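Local coordinates for protein exopolygalacturonase (Yersinia enterocolitica, PDB 2UVF) that hydrolyses polygalacturonate, the backbone of pectin, from a chain end, as a periplasmic family 28 glycoside hydrolase with a parallel beta-helix, at residues A[526-532]-A[558-564]; A[106-110]-A[484-488]; A[109-113]-A[454-458]; A[493-499]-A[536-542]; A[91-95]-A[427-431]. One frame throughout, in Å; residues are numbered along the deposited sequence. Where two conformers were deposited one is given.

How the contacts relate
Contacts 1 and 4 lie within the beta-helix and join strands of successive coils, parallel and in register; Val529 and Leu561 of contact 1 pack on Val494 of contact 4 inside it. Contacts 2, 3 and 5 instead dock the N-terminal region, whose sequence includes a fibronectin type III domain, onto three neighbouring coils. Contacts 2 and 3 share the loop around Ile110, and Ile110 also touches Ile95 of contact 5. Backbone ladders dominate the coil contacts, with partly exposed polar side chains along one face. The docking contacts are largely buried and rest on side chains: a single glutamine hydrogen bond across each of contacts 2 and 3, tyrosine packing in contact 5.

Contact 1: A[526-532]-A[558-564]; sequences NVTVDNS and NVQLNNV
Asn558 ND2 donates to Asn526 OD1 at 3.0 Å, arriving above the carbonyl plane, with the two amides turned 69° against each other. Asn526 ND2 continues the series to Asn484 OD1 on the preceding coil, while Asn558 OD1 accepts from Gln560 NE2 (2.8 Å), which folds back through a bend at chi2 (84°). The strands then run parallel in register, exchanging backbone bonds: Gln560 N to Val527 O, Val529 N to Gln560 O, Asn562 N to Val529 O (2.8 Å), Asn531 N to Asn562 O. On the face with Thr528 and Gln560, Asp530 OD1 accepts from Asn562 ND2 at 3.0 Å, from above the carboxylate plane. Asn562 OD1 bonds with Thr583 OG1, and Thr528 OG1 with His108 N. The other face is apolar and tight, Val529 CG2 meeting Leu561 CD2 at 3.5 Å. Asparagines in left-handed backbone conformation, stacked at the corners of successive coils, make the asparagine ladder characteristic of parallel beta-helices.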
# COMPACT_ATOMS: atom_id res chain seq x y z
N ASN A 526 10.20 -18.70 -1.23
CA ASN A 526 9.09 -19.32 -0.48
C ASN A 526 7.73 -18.75 -0.91
O ASN A 526 6.98 -18.25 -0.09
CB ASN A 526 9.25 -19.09 1.04
CG ASN A 526 10.59 -19.57 1.59
OD1 ASN A 526 11.30 -20.34 0.96
ND2 ASN A 526 10.93 -19.10 2.78
N VAL A 527 7.44 -18.83 -2.21
CA VAL A 527 6.25 -18.24 -2.83
C VAL A 527 5.55 -19.31 -3.66
O VAL A 527 6.18 -20.01 -4.44
CB VAL A 527 6.60 -17.00 -3.72
CG1 VAL A 527 5.45 -16.64 -4.69
CG2 VAL A 527 7.02 -15.79 -2.87
N THR A 528 4.25 -19.42 -3.46
CA THR A 528 3.43 -20.38 -4.18
C THR A 528 2.34 -19.61 -4.91
O THR A 528 1.71 -18.72 -4.33
CB THR A 528 2.79 -21.39 -3.21
OG1 THR A 528 2.18 -20.67 -2.12
CG2 THR A 528 3.86 -22.34 -2.65
N VAL A 529 2.15 -19.94 -6.17
CA VAL A 529 1.03 -19.44 -6.94
C VAL A 529 0.27 -20.62 -7.51
O VAL A 529 0.85 -21.48 -8.17
CB VAL A 529 1.47 -18.56 -8.16
CG1 VAL A 529 0.24 -18.01 -8.90
CG2 VAL A 529 2.39 -17.43 -7.75
N ASP A 530 -1.04 -20.64 -7.26
CA ASP A 530 -1.95 -21.54 -7.94
C ASP A 530 -2.83 -20.74 -8.90
O ASP A 530 -3.67 -19.96 -8.47
CB ASP A 530 -2.82 -22.31 -6.95
CG ASP A 530 -3.69 -23.38 -7.61
OD1 ASP A 530 -3.49 -23.75 -8.80
OD2 ASP A 530 -4.60 -23.86 -6.92
N ASN A 531 -2.61 -20.96 -10.20
CA ASN A 531 -3.38 -20.34 -11.27
C ASN A 531 -2.99 -18.90 -11.55
O ASN A 531 -2.91 -18.06 -10.64
CB ASN A 531 -4.89 -20.42 -11.04
CG ASN A 531 -5.39 -21.85 -10.84
OD1 ASN A 531 -6.30 -22.09 -10.05
ND2 ASN A 531 -4.80 -22.78 -11.56
N SER A 532 -2.73 -18.65 -12.82
CA SER A 532 -2.56 -17.31 -13.35
C SER A 532 -3.34 -17.40 -14.65
O SER A 532 -2.99 -18.20 -15.53
CB SER A 532 -1.10 -17.01 -13.62
OG SER A 532 -0.78 -15.66 -13.35
N ASN A 558 12.99 -21.66 -4.01
CA ASN A 558 11.84 -22.39 -3.44
C ASN A 558 10.46 -21.79 -3.77
O ASN A 558 9.73 -21.33 -2.89
CB ASN A 558 12.04 -22.60 -1.92
CG ASN A 558 10.91 -23.41 -1.28
OD1 ASN A 558 10.30 -24.26 -1.93
ND2 ASN A 558 10.63 -23.14 -0.00
N VAL A 559 10.10 -21.82 -5.05
CA VAL A 559 8.83 -21.23 -5.52
C VAL A 559 8.07 -22.32 -6.28
O VAL A 559 8.67 -23.07 -7.03
CB VAL A 559 9.12 -20.00 -6.46
CG1 VAL A 559 7.85 -19.51 -7.19
CG2 VAL A 559 9.79 -18.85 -5.69
N GLN A 560 6.75 -22.41 -6.09
CA GLN A 560 5.93 -23.40 -6.80
C GLN A 560 4.80 -22.72 -7.56
O GLN A 560 4.02 -21.96 -6.98
CB GLN A 560 5.34 -24.45 -5.84
CG GLN A 560 6.34 -25.39 -5.18
CD GLN A 560 6.99 -24.83 -3.93
OE1 GLN A 560 6.32 -24.34 -3.02
NE2 GLN A 560 8.32 -24.92 -3.86
N LEU A 561 4.71 -23.01 -8.85
CA LEU A 561 3.78 -22.36 -9.73
C LEU A 561 2.88 -23.39 -10.41
O LEU A 561 3.35 -24.20 -11.23
CB LEU A 561 4.54 -21.53 -10.79
CG LEU A 561 5.43 -20.40 -10.30
CD1 LEU A 561 6.10 -19.68 -11.43
CD2 LEU A 561 4.61 -19.45 -9.55
N ASN A 562 1.59 -23.39 -10.07
CA ASN A 562 0.67 -24.28 -10.72
C ASN A 562 -0.25 -23.55 -11.68
O ASN A 562 -0.82 -22.50 -11.34
CB ASN A 562 -0.15 -25.05 -9.68
CG ASN A 562 -0.96 -26.15 -10.30
OD1 ASN A 562 -0.43 -27.15 -10.77
ND2 ASN A 562 -2.26 -25.97 -10.32
N ASN A 563 -0.39 -24.12 -12.88
CA ASN A 563 -1.29 -23.60 -13.90
C ASN A 563 -0.98 -22.14 -14.25
O ASN A 563 -1.82 -21.24 -14.12
CB ASN A 563 -2.76 -23.80 -13.51
CG ASN A 563 -3.73 -23.27 -14.55
OD1 ASN A 563 -4.76 -22.71 -14.20
ND2 ASN A 563 -3.40 -23.44 -15.82
N VAL A 564 0.26 -21.92 -14.68
CA VAL A 564 0.74 -20.64 -15.16
C VAL A 564 1.39 -20.84 -16.56
O VAL A 564 1.76 -21.96 -16.95
CB VAL A 564 1.75 -19.97 -14.16
CG1 VAL A 564 1.18 -19.87 -12.75
CG2 VAL A 564 3.12 -20.69 -14.16

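Contact 2: A[106-110]-A[484-488]; sequences FQHKI and NNAMR. With SO4 (sulfate ion), chain E.
Gln107 reaches down to the strand with its amide, while His108 brings its imidazole against Asn484. The glutamine chain bends at chi2 (-70°), bringing NE2 to within 3.0 Å of Met487 O, a hydrogen bond made from well above that carbonyl's plane. The same bend carries OE1 over Ala486 CB (3.2 Å), where it also bonds with Thr528 OG1. His108 O lies 3.3 Å from Ala486 CB, so the small methyl sits beneath two oxygens of the loop; the second of these bonds with Tyr99 OH. His108 has CG opposite its backbone N (chi1 -177°), which swings the ring out toward the corner of the coil. There His108 NE2 comes 3.5 Å from Asn484 CA. The planes of ring and amide are nearly parallel (3° apart) but offset from each other, and NE2 and Asn484 OD1 are badly angled for a hydrogen bond; that oxygen accepts from Asn526 ND2 instead. Ile110 places CG2 at 3.4 Å from Asn484 O. At the far end Arg488, its chain bent at chi3, reaches a sulfate, probably from the crystallisation liquor, with NH2 bonding to its O1 (3.0 Å) and O3. The loop follows helix 92-100, whose Phe98 packs on Gln107, Ala486 and Arg488, and it lies across strand 476-490 with strands 448-459 and 518-532 as that strand's neighbours.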
# COMPACT_ATOMS: atom_id res chain seq x y z
N PHE A 106 -0.82 -27.17 -1.00
CA PHE A 106 0.06 -26.58 -2.01
C PHE A 106 0.57 -25.19 -1.61
O PHE A 106 1.74 -24.87 -1.80
CB PHE A 106 -0.62 -26.56 -3.39
CG PHE A 106 0.13 -25.78 -4.43
CD1 PHE A 106 1.10 -26.39 -5.22
CD2 PHE A 106 -0.14 -24.41 -4.62
CE1 PHE A 106 1.78 -25.67 -6.21
CE2 PHE A 106 0.56 -23.67 -5.57
CZ PHE A 106 1.52 -24.30 -6.37
N GLN A 107 -0.32 -24.38 -1.03
CA GLN A 107 -0.06 -22.98 -0.70
C GLN A 107 0.83 -22.78 0.52
O GLN A 107 0.65 -23.45 1.55
CB GLN A 107 -1.39 -22.21 -0.50
CG GLN A 107 -2.24 -22.00 -1.78
CD GLN A 107 -1.62 -21.02 -2.76
OE1 GLN A 107 -0.65 -20.34 -2.45
NE2 GLN A 107 -2.18 -20.96 -3.96
N HIS A 108 1.81 -21.88 0.39
CA HIS A 108 2.63 -21.45 1.52
C HIS A 108 1.73 -20.90 2.63
O HIS A 108 0.94 -19.98 2.41
CB HIS A 108 3.64 -20.36 1.10
CG HIS A 108 4.54 -19.94 2.23
ND1 HIS A 108 5.72 -20.60 2.53
CD2 HIS A 108 4.41 -18.96 3.15
CE1 HIS A 108 6.28 -20.04 3.59
NE2 HIS A 108 5.50 -19.04 3.99
N LYS A 109 1.85 -21.48 3.81
CA LYS A 109 1.10 -21.01 4.98
C LYS A 109 1.84 -19.87 5.68
O LYS A 109 2.91 -20.06 6.24
CB LYS A 109 0.82 -22.16 5.97
CG LYS A 109 0.08 -23.38 5.36
CD LYS A 109 0.46 -24.65 6.17
CE LYS A 109 0.01 -25.95 5.49
NZ LYS A 109 0.94 -26.38 4.40
N ILE A 110 1.24 -18.69 5.65
CA ILE A 110 1.82 -17.51 6.27
C ILE A 110 1.67 -17.55 7.79
O ILE A 110 0.83 -18.27 8.32
CB ILE A 110 1.25 -16.20 5.64
CG1 ILE A 110 -0.23 -16.02 5.97
CG2 ILE A 110 1.47 -16.20 4.12
CD1 ILE A 110 -0.76 -14.60 5.77
N ASN A 484 7.51 -15.61 1.46
CA ASN A 484 6.51 -16.11 2.38
C ASN A 484 5.13 -15.54 2.06
O ASN A 484 4.41 -15.08 2.93
CB ASN A 484 6.90 -15.80 3.81
CG ASN A 484 8.16 -16.51 4.23
OD1 ASN A 484 8.56 -17.51 3.63
ND2 ASN A 484 8.81 -15.99 5.27
N ASN A 485 4.80 -15.57 0.77
CA ASN A 485 3.53 -15.07 0.27
C ASN A 485 2.84 -16.17 -0.48
O ASN A 485 3.49 -16.92 -1.21
CB ASN A 485 3.75 -13.89 -0.70
CG ASN A 485 4.36 -12.70 -0.03
OD1 ASN A 485 5.30 -12.09 -0.56
ND2 ASN A 485 3.86 -12.35 1.12
N ALA A 486 1.51 -16.23 -0.35
CA ALA A 486 0.72 -17.18 -1.10
C ALA A 486 -0.26 -16.48 -2.02
O ALA A 486 -0.89 -15.51 -1.65
CB ALA A 486 -0.02 -18.15 -0.15
N MET A 487 -0.40 -17.01 -3.24
CA MET A 487 -1.18 -16.32 -4.25
C MET A 487 -2.04 -17.27 -5.07
O MET A 487 -1.64 -18.38 -5.36
CB MET A 487 -0.27 -15.51 -5.17
CG MET A 487 0.85 -14.76 -4.43
SD MET A 487 1.54 -13.38 -5.39
CE MET A 487 2.77 -14.12 -6.41
N ARG A 488 -3.23 -16.81 -5.44
CA ARG A 488 -4.18 -17.68 -6.15
C ARG A 488 -4.96 -16.88 -7.17
O ARG A 488 -5.46 -15.80 -6.87
CB ARG A 488 -5.13 -18.38 -5.15
CG ARG A 488 -6.34 -19.06 -5.76
CD ARG A 488 -6.98 -20.10 -4.86
NE ARG A 488 -7.49 -21.19 -5.71
CZ ARG A 488 -8.77 -21.35 -6.03
NH1 ARG A 488 -9.68 -20.52 -5.54
NH2 ARG A 488 -9.14 -22.33 -6.84
S SO4 E . -7.47 -25.42 -8.02
O1 SO4 E . -7.67 -24.93 -6.65
O2 SO4 E . -8.34 -26.58 -8.23
O3 SO4 E . -7.83 -24.37 -8.98
O4 SO4 E . -6.07 -25.83 -8.21

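Contact 3: A[109-113]-A[454-458]; sequences KIVMQ and ENNVM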
# COMPACT_ATOMS: atom_id res chain seq x y z
N LYS A 109 1.85 -21.48 3.81
CA LYS A 109 1.10 -21.01 4.98
C LYS A 109 1.84 -19.87 5.68
O LYS A 109 2.91 -20.06 6.24
CB LYS A 109 0.82 -22.16 5.97
CG LYS A 109 0.08 -23.38 5.36
CD LYS A 109 0.46 -24.65 6.17
CE LYS A 109 0.01 -25.95 5.49
NZ LYS A 109 0.94 -26.38 4.40
N ILE A 110 1.24 -18.69 5.65
CA ILE A 110 1.82 -17.51 6.27
C ILE A 110 1.67 -17.55 7.79
O ILE A 110 0.83 -18.27 8.32
CB ILE A 110 1.25 -16.20 5.64
CG1 ILE A 110 -0.23 -16.02 5.97
CG2 ILE A 110 1.47 -16.20 4.12
CD1 ILE A 110 -0.76 -14.60 5.77
N VAL A 111 2.49 -16.78 8.49
CA VAL A 111 2.38 -16.63 9.93
C VAL A 111 2.01 -15.20 10.29
O VAL A 111 2.28 -14.26 9.53
CB VAL A 111 3.69 -17.10 10.64
CG1 VAL A 111 3.91 -18.63 10.44
CG2 VAL A 111 4.93 -16.29 10.15
N MET A 112 1.34 -15.02 11.43
CA MET A 112 1.02 -13.67 11.93
C MET A 112 2.23 -13.03 12.63
O MET A 112 3.04 -13.73 13.24
CB MET A 112 -0.21 -13.68 12.84
CG MET A 112 -1.50 -14.19 12.16
SD MET A 112 -2.22 -13.10 10.88
CE MET A 112 -1.55 -13.81 9.39
N GLN A 113 2.35 -11.70 12.49
CA GLN A 113 3.49 -10.92 13.01
C GLN A 113 2.97 -9.70 13.79
O GLN A 113 3.71 -8.77 14.07
CB GLN A 113 4.36 -10.43 11.86
CG GLN A 113 5.08 -11.53 11.08
CD GLN A 113 5.79 -11.01 9.86
OE1 GLN A 113 5.45 -11.36 8.73
NE2 GLN A 113 6.78 -10.17 10.08
N GLU A 454 6.28 -9.75 3.14
CA GLU A 454 6.22 -11.12 3.65
C GLU A 454 4.89 -11.43 4.30
O GLU A 454 4.28 -10.56 4.89
CB GLU A 454 7.35 -11.39 4.66
CG GLU A 454 7.44 -10.37 5.80
CD GLU A 454 8.49 -10.74 6.82
OE1 GLU A 454 9.14 -11.79 6.64
OE2 GLU A 454 8.66 -9.97 7.81
N ASN A 455 4.49 -12.68 4.20
CA ASN A 455 3.37 -13.22 4.98
C ASN A 455 2.07 -12.52 4.58
O ASN A 455 1.29 -12.07 5.44
CB ASN A 455 3.65 -13.18 6.50
CG ASN A 455 4.74 -14.18 6.94
OD1 ASN A 455 5.82 -13.79 7.42
ND2 ASN A 455 4.45 -15.45 6.80
N ASN A 456 1.86 -12.45 3.26
CA ASN A 456 0.73 -11.81 2.64
C ASN A 456 0.02 -12.87 1.80
O ASN A 456 0.63 -13.85 1.35
CB ASN A 456 1.16 -10.64 1.71
CG ASN A 456 1.86 -9.49 2.43
OD1 ASN A 456 1.24 -8.71 3.15
ND2 ASN A 456 3.15 -9.36 2.22
N VAL A 457 -1.25 -12.64 1.55
CA VAL A 457 -2.04 -13.49 0.66
C VAL A 457 -2.62 -12.62 -0.47
O VAL A 457 -3.10 -11.51 -0.22
CB VAL A 457 -3.15 -14.25 1.47
CG1 VAL A 457 -4.34 -14.54 0.63
CG2 VAL A 457 -2.57 -15.54 2.03
N MET A 458 -2.54 -13.11 -1.71
CA MET A 458 -3.10 -12.41 -2.87
C MET A 458 -4.10 -13.30 -3.59
O MET A 458 -3.78 -14.43 -3.95
CB MET A 458 -2.00 -12.01 -3.86
CG MET A 458 -0.99 -11.03 -3.35
SD MET A 458 0.17 -11.72 -2.15
CE MET A 458 1.31 -10.36 -2.12
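Ile110 packs on the backbone at Asn455, and its side chain can be followed outward. Ile110 CB lies 3.7 Å from Asn455 CA. At CB the chain forks: Ile110 CG2 settles at 3.6 Å from Asn455 CA and 3.7 Å from Asn456 O. The other branch, CG1, stands between the backbone N and the carbonyl carbon (chi1 67°) and carries CD1 over the backbone of Asn455. Ile110 CD1 then meets Asn455 O at 3.3 Å and, beyond it, Val457 CG2 at 4.3 Å, with Ile95 of helix 92-100 also packed on this isoleucine. Asn455 has a left-handed backbone conformation and marks a corner of a parallel beta-helix coil; here the loop 109-113, from the region containing the fibronectin type III domain, is laid over that corner. The polar part of the contact lies one residue before the corner. Gln113 runs out extended beyond CG, and NE2 donates to Glu454 OE2 at 3.0 Å. The donor comes in from above the carboxylate plane, and the amide and carboxylate planes are 89° apart. Gln113 NE2 also bonds with Trp57 O, while Glu454 OE2 takes a bond from Trp425 NE1 and OE1 forms a salt bridge with Arg483. With these partners the buried carboxylate is probably ionised. Between the isoleucine and the glutamine, Val111 O lies 3.5 Å from Asn455 CB.

Contact 4: A[493-499]-A[536-542]; sequences QVMVMTL and NPSIEIK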
# COMPACT_ATOMS: atom_id res chain seq x y z
N GLN A 493 0.35 -11.89 -14.11
CA GLN A 493 1.68 -12.44 -13.94
C GLN A 493 2.09 -12.53 -12.49
O GLN A 493 1.55 -11.82 -11.66
CB GLN A 493 2.66 -11.54 -14.67
CG GLN A 493 2.29 -11.31 -16.12
CD GLN A 493 3.17 -10.28 -16.75
OE1 GLN A 493 2.94 -9.09 -16.59
NE2 GLN A 493 4.18 -10.73 -17.43
N VAL A 494 3.06 -13.39 -12.20
CA VAL A 494 3.62 -13.56 -10.87
C VAL A 494 4.60 -12.42 -10.51
O VAL A 494 4.47 -11.77 -9.47
CB VAL A 494 4.33 -14.94 -10.73
CG1 VAL A 494 5.01 -15.08 -9.40
CG2 VAL A 494 3.35 -16.10 -10.98
N MET A 495 5.59 -12.22 -11.37
CA MET A 495 6.56 -11.15 -11.19
C MET A 495 6.90 -10.53 -12.54
O MET A 495 7.04 -11.23 -13.54
CB MET A 495 7.83 -11.65 -10.48
CG MET A 495 8.88 -10.58 -10.25
SD MET A 495 10.26 -11.11 -9.23
CE MET A 495 11.19 -12.14 -10.38
N VAL A 496 6.98 -9.20 -12.57
CA VAL A 496 7.49 -8.47 -13.74
C VAL A 496 8.55 -7.46 -13.32
O VAL A 496 8.47 -6.85 -12.25
CB VAL A 496 6.38 -7.77 -14.56
CG1 VAL A 496 6.90 -7.36 -15.93
CG2 VAL A 496 5.19 -8.67 -14.74
N MET A 497 9.57 -7.34 -14.15
CA MET A 497 10.64 -6.37 -14.01
C MET A 497 10.91 -5.87 -15.43
O MET A 497 11.65 -6.50 -16.18
CB MET A 497 11.89 -7.03 -13.46
CG MET A 497 11.72 -7.78 -12.15
SD MET A 497 13.32 -8.37 -11.54
CE MET A 497 14.15 -6.85 -11.14
N THR A 498 10.26 -4.77 -15.82
CA THR A 498 10.50 -4.19 -17.14
C THR A 498 11.32 -2.91 -17.04
O THR A 498 11.16 -2.15 -16.08
CB THR A 498 9.20 -3.92 -17.94
OG1 THR A 498 8.16 -3.51 -17.05
CG2 THR A 498 8.77 -5.18 -18.66
N LEU A 499 12.20 -2.72 -18.02
CA LEU A 499 13.09 -1.56 -18.12
C LEU A 499 13.10 -1.10 -19.57
O LEU A 499 13.72 -1.74 -20.43
CB LEU A 499 14.51 -1.92 -17.66
CG LEU A 499 15.36 -0.93 -16.85
CD1 LEU A 499 16.68 -1.59 -16.47
CD2 LEU A 499 15.60 0.39 -17.58
N ASN A 536 0.36 -13.38 -20.54
CA ASN A 536 1.75 -12.97 -20.60
C ASN A 536 2.57 -13.87 -19.67
O ASN A 536 1.99 -14.66 -18.93
CB ASN A 536 1.93 -11.46 -20.34
CG ASN A 536 2.00 -10.63 -21.64
OD1 ASN A 536 1.27 -10.90 -22.61
ND2 ASN A 536 2.89 -9.62 -21.67
N PRO A 537 3.91 -13.78 -19.74
CA PRO A 537 4.74 -14.75 -19.05
C PRO A 537 4.54 -14.70 -17.54
O PRO A 537 4.37 -13.62 -16.99
CB PRO A 537 6.16 -14.32 -19.42
CG PRO A 537 6.00 -13.50 -20.68
CD PRO A 537 4.74 -12.78 -20.45
N SER A 538 4.59 -15.86 -16.89
CA SER A 538 4.44 -15.94 -15.43
C SER A 538 5.50 -15.12 -14.71
O SER A 538 5.18 -14.34 -13.81
CB SER A 538 4.46 -17.41 -14.94
OG SER A 538 5.65 -18.10 -15.30
N ILE A 539 6.76 -15.30 -15.09
CA ILE A 539 7.86 -14.48 -14.63
C ILE A 539 8.39 -13.77 -15.88
O ILE A 539 8.67 -14.42 -16.90
CB ILE A 539 8.95 -15.31 -13.89
CG1 ILE A 539 8.37 -16.00 -12.64
CG2 ILE A 539 10.14 -14.42 -13.49
CD1 ILE A 539 9.36 -16.87 -11.82
N GLU A 540 8.44 -12.45 -15.84
CA GLU A 540 8.82 -11.68 -17.01
C GLU A 540 9.77 -10.57 -16.66
O GLU A 540 9.42 -9.61 -15.99
CB GLU A 540 7.62 -11.14 -17.76
CG GLU A 540 8.02 -10.30 -18.96
CD GLU A 540 6.86 -9.75 -19.72
OE1 GLU A 540 5.79 -9.55 -19.11
OE2 GLU A 540 7.01 -9.52 -20.95
N ILE A 541 10.99 -10.73 -17.16
CA ILE A 541 12.07 -9.78 -16.96
C ILE A 541 12.43 -9.29 -18.37
O ILE A 541 12.60 -10.10 -19.29
CB ILE A 541 13.26 -10.48 -16.22
CG1 ILE A 541 12.84 -10.85 -14.78
CG2 ILE A 541 14.49 -9.60 -16.21
CD1 ILE A 541 13.57 -12.03 -14.16
N LYS A 542 12.48 -7.97 -18.55
CA LYS A 542 12.89 -7.36 -19.82
C LYS A 542 13.56 -6.00 -19.62
O LYS A 542 13.01 -5.12 -18.96
CB LYS A 542 11.70 -7.20 -20.78
CG LYS A 542 12.11 -7.20 -22.25
CD LYS A 542 11.36 -6.18 -23.10
CE LYS A 542 11.92 -6.13 -24.53
NZ LYS A 542 13.40 -5.85 -24.61
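Gln493 stretches over to the neighbouring coil and puts its amide beside the carboxylate of Glu540, the two planes 69° apart. Gln493 NE2 donates to Glu540 OE1 at 2.6 Å, on the anti side and somewhat out of the carboxylate plane, and to Pro537 O at 2.9 Å, in the carbonyl plane on a lone pair. Both acceptors lie close to the plane of the amide, which fixes its rotation. Glu540 is extended, trans from its first torsion on (chi1 178°), and runs side by side with Val496, whose CG1 is 4.0 Å from Glu540 OE1. On the other face the methionines meet isoleucines. Met497 lies alongside Ile541, pointing the same way, with SD 4.1 Å from CG1; Met495 crosses Ile539 at a slant and turns its CE onto CG2 (4.0 Å). Beneath them the strands are parallel, and Ser538 O takes two successive amides, Val494 N at 2.8 Å and Met495 N at 3.3 Å, where the chain rounds its corner. The chemistry is split by face: methionine and isoleucine face the beta-helix interior, against Leu524 and Phe522, while on the opposite face the glutamine's amide spends one N-H on a carboxylate and the other on a carbonyl, which satisfies both hydrogens and holds the amide's orientation.

Contact 5: A[91-95]-A[427-431]; sequences AKPYI and FNNYF. With SO4 (sulfate ion), chain G.
Tyr430 offers one flat face to the helix, and Tyr94 CB sits over the centre of that ring. The Tyr94 ring continues toward Tyr430 CE2, which Tyr94 CD1 approaches to 3.6 Å, with centroids 5.0 Å apart and planes at 41°, an oblique meeting. Ala91 is the small bump: its CB sinks into the hollow between Asn428 O (3.8 Å), Tyr430 N (3.7 Å) and Tyr430 CB. Ile95 slides past Tyr430 in the opposite direction, Ile95 CG1 lying 4.1 Å from Tyr430 CD1. A trans chi1 (-173°) sets the Tyr430 ring against the helix at Tyr94. A water ties the ring end back to the helix, donating to Tyr94 O (2.8 Å) and Tyr430 OH (3.0 Å); that hydroxyl also bonds with Glu285, and Tyr94 OH with Asp284. A sulfate, probably from the crystallisation liquor, lies by Tyr94 OH. The arrangement is a helix-on-strand packing: the N-terminal part of helix 92-100, from the N-terminal region, seated on the outside of a parallel beta-helix coil.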
# COMPACT_ATOMS: atom_id res chain seq x y z
N ALA A 91 -8.14 -8.20 7.34
CA ALA A 91 -7.54 -9.11 6.37
C ALA A 91 -7.68 -10.59 6.73
O ALA A 91 -7.83 -11.43 5.85
CB ALA A 91 -6.08 -8.78 6.18
N LYS A 92 -7.60 -10.90 8.02
CA LYS A 92 -7.48 -12.26 8.52
C LYS A 92 -8.59 -13.24 8.17
O LYS A 92 -8.29 -14.36 7.80
CB LYS A 92 -7.20 -12.27 10.03
CG LYS A 92 -6.97 -13.65 10.63
CD LYS A 92 -5.81 -14.40 9.98
CE LYS A 92 -5.30 -15.51 10.89
NZ LYS A 92 -6.36 -15.90 11.85
N PRO A 93 -9.88 -12.85 8.29
CA PRO A 93 -10.89 -13.80 7.79
C PRO A 93 -10.74 -14.17 6.30
O PRO A 93 -11.06 -15.30 5.90
CB PRO A 93 -12.22 -13.08 8.05
CG PRO A 93 -11.86 -11.65 8.21
CD PRO A 93 -10.52 -11.65 8.87
N TYR A 94 -10.26 -13.21 5.49
CA TYR A 94 -9.94 -13.45 4.08
C TYR A 94 -8.74 -14.35 3.90
O TYR A 94 -8.73 -15.20 3.04
CB TYR A 94 -9.75 -12.13 3.33
CG TYR A 94 -11.06 -11.43 3.07
CD1 TYR A 94 -11.81 -11.69 1.92
CD2 TYR A 94 -11.56 -10.51 3.99
CE1 TYR A 94 -13.01 -11.05 1.69
CE2 TYR A 94 -12.77 -9.88 3.78
CZ TYR A 94 -13.49 -10.13 2.63
OH TYR A 94 -14.70 -9.47 2.47
N ILE A 95 -7.72 -14.16 4.73
CA ILE A 95 -6.54 -15.00 4.71
C ILE A 95 -6.88 -16.44 5.07
O ILE A 95 -6.38 -17.39 4.45
CB ILE A 95 -5.41 -14.44 5.64
CG1 ILE A 95 -4.88 -13.11 5.07
CG2 ILE A 95 -4.29 -15.52 5.89
CD1 ILE A 95 -4.26 -12.20 6.11
N PHE A 427 3.32 -6.62 5.49
CA PHE A 427 3.03 -7.94 6.03
C PHE A 427 1.57 -8.14 6.48
O PHE A 427 0.89 -7.19 6.81
CB PHE A 427 4.03 -8.32 7.16
CG PHE A 427 3.98 -7.41 8.38
CD1 PHE A 427 3.23 -7.77 9.50
CD2 PHE A 427 4.72 -6.22 8.42
CE1 PHE A 427 3.18 -6.96 10.65
CE2 PHE A 427 4.68 -5.39 9.56
CZ PHE A 427 3.91 -5.76 10.67
N ASN A 428 1.11 -9.39 6.48
CA ASN A 428 -0.23 -9.76 6.94
C ASN A 428 -1.37 -9.01 6.25
O ASN A 428 -2.38 -8.65 6.88
CB ASN A 428 -0.35 -9.66 8.48
CG ASN A 428 0.67 -10.54 9.21
OD1 ASN A 428 1.25 -11.47 8.63
ND2 ASN A 428 0.87 -10.25 10.49
N ASN A 429 -1.21 -8.77 4.95
CA ASN A 429 -2.24 -8.10 4.14
C ASN A 429 -2.92 -9.10 3.29
O ASN A 429 -2.33 -10.15 2.94
CB ASN A 429 -1.63 -7.00 3.24
CG ASN A 429 -0.93 -5.95 4.04
OD1 ASN A 429 -1.57 -5.19 4.72
ND2 ASN A 429 0.42 -5.93 4.00
N TYR A 430 -4.17 -8.78 2.97
CA TYR A 430 -4.90 -9.53 1.94
C TYR A 430 -5.11 -8.65 0.69
O TYR A 430 -5.80 -7.65 0.75
CB TYR A 430 -6.23 -9.98 2.50
CG TYR A 430 -7.03 -10.89 1.60
CD1 TYR A 430 -6.80 -12.26 1.59
CD2 TYR A 430 -8.05 -10.38 0.79
CE1 TYR A 430 -7.58 -13.10 0.77
CE2 TYR A 430 -8.80 -11.19 -0.02
CZ TYR A 430 -8.57 -12.55 -0.03
OH TYR A 430 -9.36 -13.36 -0.84
N PHE A 431 -4.51 -9.04 -0.42
CA PHE A 431 -4.69 -8.30 -1.67
C PHE A 431 -5.74 -9.02 -2.49
O PHE A 431 -5.61 -10.22 -2.73
CB PHE A 431 -3.37 -8.21 -2.46
CG PHE A 431 -2.24 -7.59 -1.69
CD1 PHE A 431 -1.97 -6.24 -1.80
CD2 PHE A 431 -1.44 -8.37 -0.85
CE1 PHE A 431 -0.93 -5.65 -1.07
CE2 PHE A 431 -0.40 -7.81 -0.12
CZ PHE A 431 -0.13 -6.44 -0.24
S SO4 G . -14.03 -6.25 3.70
O1 SO4 G . -13.73 -5.77 5.05
O2 SO4 G . -15.10 -7.25 3.78
O3 SO4 G . -14.46 -5.18 2.80
O4 SO4 G . -12.82 -6.83 3.15
O HOH W 1 -10.60 -15.49 0.95